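Local coordinates for protein phage terminase large subunit (Thermus phage P7426, PDB 4ZNL) that probably powers the packaging of viral DNA into empty capsids as an ATP-driven motor and cuts the genome as an endonuclease, the chain here being its N-terminal ATPase domain, at residues A[150-155]-A[178-183]. Sequence-based numbering, arbitrary orientation.
Sequences FVILDE and WALIIS
Val151 and Leu153 reach across to Trp178, Leu180 and Ile182 in a parallel ladder that joins strand 150-154, which probably carries the Walker B motif, to strand 178-183. Val151 N donates to Trp178 O (3.0 Å), Leu180 N to Val151 O, Leu153 N to Leu180 O (2.8 Å) and Ile182 N to Leu153 O; all four bonds are close to straight.

On the face of Phe150, Ile152 and Asp154, the indole of Trp178 packs broadside. Phe150 CB sits over the centre of the six-membered ring of Trp178, 3.5 Å from that centroid, a CH-pi contact. The Phe150 ring continues past it, nearly parallel to the indole (18°) but offset, with centroids 5.1 Å apart, so little ring-on-ring stacking results. With chi1 59°, Trp178 CG lies between backbone N and carbonyl carbon, which swings the indole across toward strand 150-154; there CZ3 also meets Ile152 CG1 (3.8 Å). Ile182 CG1 and CD1 pack against Asp154 OD1. On the reverse face, Val151 CG2 touches Ala179 CB (3.8 Å).

Glu155, the probable ATPase catalytic residue, brings OE1 to 3.3 Å from Ser183 OG, but their hydrogen bonds go to Thr184 N and Ala157 N respectively. Asp154, part of the magnesium site, has its side chain about 4 Å from the bound magnesium ion (nearest atoms) and bonds through OD2 to Ser49 OG of the P-loop region; Glu155 touches the bound beryllium trifluoride.

Helix 161-168 links the strands as a beta-alpha-beta unit and, with helix 190-197, covers the Leu153 face; helix 48-62 covers the Ile152 face, and strands 67-72 and 37-42 flank the pair.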
ATOM      1  N   PHE A 150      -2.793 -10.853  -0.346  1.00 11.03           N
ATOM      2  CA  PHE A 150      -2.955  -9.409  -0.356  1.00 11.01           C
ATOM      3  C   PHE A 150      -2.432  -8.759  -1.619  1.00 11.37           C
ATOM      4  O   PHE A 150      -1.532  -9.275  -2.286  1.00 12.24           O
ATOM      5  CB  PHE A 150      -2.257  -8.781   0.860  1.00 10.78           C
ATOM      6  CG  PHE A 150      -0.758  -8.888   0.832  1.00 11.73           C
ATOM      7  CD1 PHE A 150       0.014  -7.857   0.309  1.00 12.28           C
ATOM      8  CD2 PHE A 150      -0.120  -9.999   1.355  1.00 12.65           C
ATOM      9  CE1 PHE A 150       1.403  -7.940   0.294  1.00 13.91           C
ATOM     10  CE2 PHE A 150       1.271 -10.093   1.344  1.00 14.42           C
ATOM     11  CZ  PHE A 150       2.033  -9.058   0.807  1.00 14.68           C
ATOM     12  N   VAL A 151      -3.025  -7.621  -1.955  1.00 11.64           N
ATOM     13  CA  VAL A 151      -2.462  -6.753  -2.977  1.00 13.86           C
ATOM     14  C   VAL A 151      -2.487  -5.322  -2.481  1.00 13.97           C
ATOM     15  O   VAL A 151      -3.363  -4.917  -1.714  1.00 13.03           O
ATOM     16  CB  VAL A 151      -3.211  -6.862  -4.318  1.00 15.71           C
ATOM     17  CG1 VAL A 151      -3.012  -8.264  -4.920  1.00 14.24           C
ATOM     18  CG2 VAL A 151      -4.676  -6.544  -4.121  1.00 17.02           C
ATOM     19  N   ILE A 152      -1.477  -4.579  -2.900  1.00 15.12           N
ATOM     20  CA  ILE A 152      -1.371  -3.163  -2.623  1.00 13.94           C
ATOM     21  C   ILE A 152      -1.231  -2.493  -3.976  1.00 14.66           C
ATOM     22  O   ILE A 152      -0.330  -2.842  -4.735  1.00 16.14           O
ATOM     23  CB  ILE A 152      -0.162  -2.860  -1.724  1.00 13.57           C
ATOM     24  CG1 ILE A 152      -0.318  -3.548  -0.370  1.00 14.08           C
ATOM     25  CG2 ILE A 152       0.053  -1.360  -1.552  1.00 13.35           C
ATOM     26  CD1 ILE A 152       1.034  -3.836   0.324  1.00 15.09           C
ATOM     27  N   LEU A 153      -2.136  -1.566  -4.297  1.00 14.60           N
ATOM     28  CA  LEU A 153      -2.025  -0.769  -5.526  1.00 14.85           C
ATOM     29  C   LEU A 153      -1.516   0.624  -5.188  1.00 15.73           C
ATOM     30  O   LEU A 153      -2.194   1.387  -4.514  1.00 16.95           O
ATOM     31  CB  LEU A 153      -3.357  -0.660  -6.256  1.00 15.08           C
ATOM     32  CG  LEU A 153      -3.859  -1.897  -6.992  1.00 18.58           C
ATOM     33  CD1 LEU A 153      -4.230  -2.987  -6.005  1.00 18.50           C
ATOM     34  CD2 LEU A 153      -5.038  -1.524  -7.874  1.00 21.21           C
ATOM     35  N   ASP A 154      -0.304   0.931  -5.644  1.00 15.28           N
ATOM     36  CA  ASP A 154       0.326   2.232  -5.423  1.00 15.10           C
ATOM     37  C   ASP A 154       0.043   3.126  -6.642  1.00 14.47           C
ATOM     38  O   ASP A 154       0.080   2.661  -7.781  1.00 15.98           O
ATOM     39  CB  ASP A 154       1.833   2.043  -5.178  1.00 17.60           C
ATOM     40  CG  ASP A 154       2.491   3.270  -4.564  1.00 20.19           C
ATOM     41  OD1 ASP A 154       1.767   4.197  -4.144  1.00 22.26           O
ATOM     42  OD2 ASP A 154       3.735   3.300  -4.491  1.00 19.75           O
ATOM     43  N   GLU A 155      -0.263   4.395  -6.389  1.00 14.24           N
ATOM     44  CA  GLU A 155      -0.828   5.321  -7.383  1.00 15.36           C
ATOM     45  C   GLU A 155      -1.952   4.669  -8.183  1.00 14.60           C
ATOM     46  O   GLU A 155      -1.980   4.694  -9.427  1.00 15.27           O
ATOM     47  CB  GLU A 155       0.254   5.849  -8.319  1.00 19.67           C
ATOM     48  CG  GLU A 155       1.308   6.712  -7.629  1.00 23.44           C
ATOM     49  CD  GLU A 155       0.712   7.768  -6.693  1.00 26.21           C
ATOM     50  OE1 GLU A 155      -0.366   8.333  -6.980  1.00 25.53           O
ATOM     51  OE2 GLU A 155       1.334   8.032  -5.650  1.00 28.52           O
ATOM     52  N   TRP A 178      -6.959  -9.274   1.145  1.00 13.09           N
ATOM     53  CA  TRP A 178      -7.265  -7.866   1.296  1.00 13.15           C
ATOM     54  C   TRP A 178      -6.577  -7.026   0.239  1.00 12.68           C
ATOM     55  O   TRP A 178      -5.588  -7.453  -0.364  1.00 12.64           O
ATOM     56  CB  TRP A 178      -6.893  -7.378   2.702  1.00 13.49           C
ATOM     57  CG  TRP A 178      -5.462  -7.523   3.150  1.00 13.50           C
ATOM     58  CD1 TRP A 178      -4.960  -8.485   3.983  1.00 14.41           C
ATOM     59  CD2 TRP A 178      -4.363  -6.645   2.850  1.00 12.96           C
ATOM     60  NE1 TRP A 178      -3.617  -8.274   4.196  1.00 14.18           N
ATOM     61  CE2 TRP A 178      -3.228  -7.147   3.521  1.00 13.27           C
ATOM     62  CE3 TRP A 178      -4.225  -5.497   2.067  1.00 12.36           C
ATOM     63  CZ2 TRP A 178      -1.974  -6.537   3.436  1.00 13.68           C
ATOM     64  CZ3 TRP A 178      -2.972  -4.891   1.979  1.00 12.78           C
ATOM     65  CH2 TRP A 178      -1.867  -5.415   2.663  1.00 13.71           C
ATOM     66  N   ALA A 179      -7.123  -5.835   0.011  1.00 12.98           N
ATOM     67  CA  ALA A 179      -6.509  -4.872  -0.893  1.00 14.16           C
ATOM     68  C   ALA A 179      -6.354  -3.520  -0.225  1.00 12.96           C
ATOM     69  O   ALA A 179      -7.267  -3.028   0.454  1.00 12.81           O
ATOM     70  CB  ALA A 179      -7.327  -4.730  -2.179  1.00 16.37           C
ATOM     71  N   LEU A 180      -5.175  -2.937  -0.411  1.00 11.39           N
ATOM     72  CA  LEU A 180      -4.919  -1.549  -0.066  1.00 12.38           C
ATOM     73  C   LEU A 180      -4.738  -0.765  -1.361  1.00 11.86           C
ATOM     74  O   LEU A 180      -3.827  -1.042  -2.162  1.00 12.93           O
ATOM     75  CB  LEU A 180      -3.686  -1.432   0.839  1.00 14.52           C
ATOM     76  CG  LEU A 180      -3.166  -0.027   1.162  1.00 16.12           C
ATOM     77  CD1 LEU A 180      -4.221   0.830   1.847  1.00 15.77           C
ATOM     78  CD2 LEU A 180      -1.912  -0.094   2.024  1.00 17.65           C
ATOM     79  N   ILE A 181      -5.612   0.213  -1.557  1.00 10.67           N
ATOM     80  CA  ILE A 181      -5.669   0.984  -2.792  1.00 11.40           C
ATOM     81  C   ILE A 181      -5.347   2.437  -2.481  1.00 11.43           C
ATOM     82  O   ILE A 181      -6.169   3.149  -1.916  1.00 11.10           O
ATOM     83  CB  ILE A 181      -7.053   0.848  -3.454  1.00 13.59           C
ATOM     84  CG1 ILE A 181      -7.320  -0.631  -3.774  1.00 16.09           C
ATOM     85  CG2 ILE A 181      -7.146   1.702  -4.714  1.00 13.62           C
ATOM     86  CD1 ILE A 181      -8.791  -0.973  -3.988  1.00 17.97           C
ATOM     87  N   ILE A 182      -4.129   2.861  -2.820  1.00 11.94           N
ATOM     88  CA  ILE A 182      -3.609   4.153  -2.385  1.00 15.85           C
ATOM     89  C   ILE A 182      -3.118   5.002  -3.552  1.00 14.31           C
ATOM     90  O   ILE A 182      -2.472   4.499  -4.477  1.00 14.33           O
ATOM     91  CB  ILE A 182      -2.463   3.950  -1.376  1.00 23.03           C
ATOM     92  CG1 ILE A 182      -1.249   3.335  -2.072  1.00 26.20           C
ATOM     93  CG2 ILE A 182      -2.932   3.036  -0.271  1.00 26.05           C
ATOM     94  CD1 ILE A 182      -0.154   2.868  -1.151  1.00 28.58           C
ATOM     95  N   SER A 183      -3.408   6.297  -3.506  1.00 13.81           N
ATOM     96  CA  SER A 183      -3.128   7.161  -4.649  1.00 14.23           C
ATOM     97  C   SER A 183      -3.315   8.643  -4.351  1.00 13.57           C
ATOM     98  O   SER A 183      -4.058   9.026  -3.452  1.00 11.79           O
ATOM     99  CB  SER A 183      -4.037   6.787  -5.822  1.00 15.69           C
ATOM    100  OG  SER A 183      -3.498   7.231  -7.058  1.00 17.31           O
TER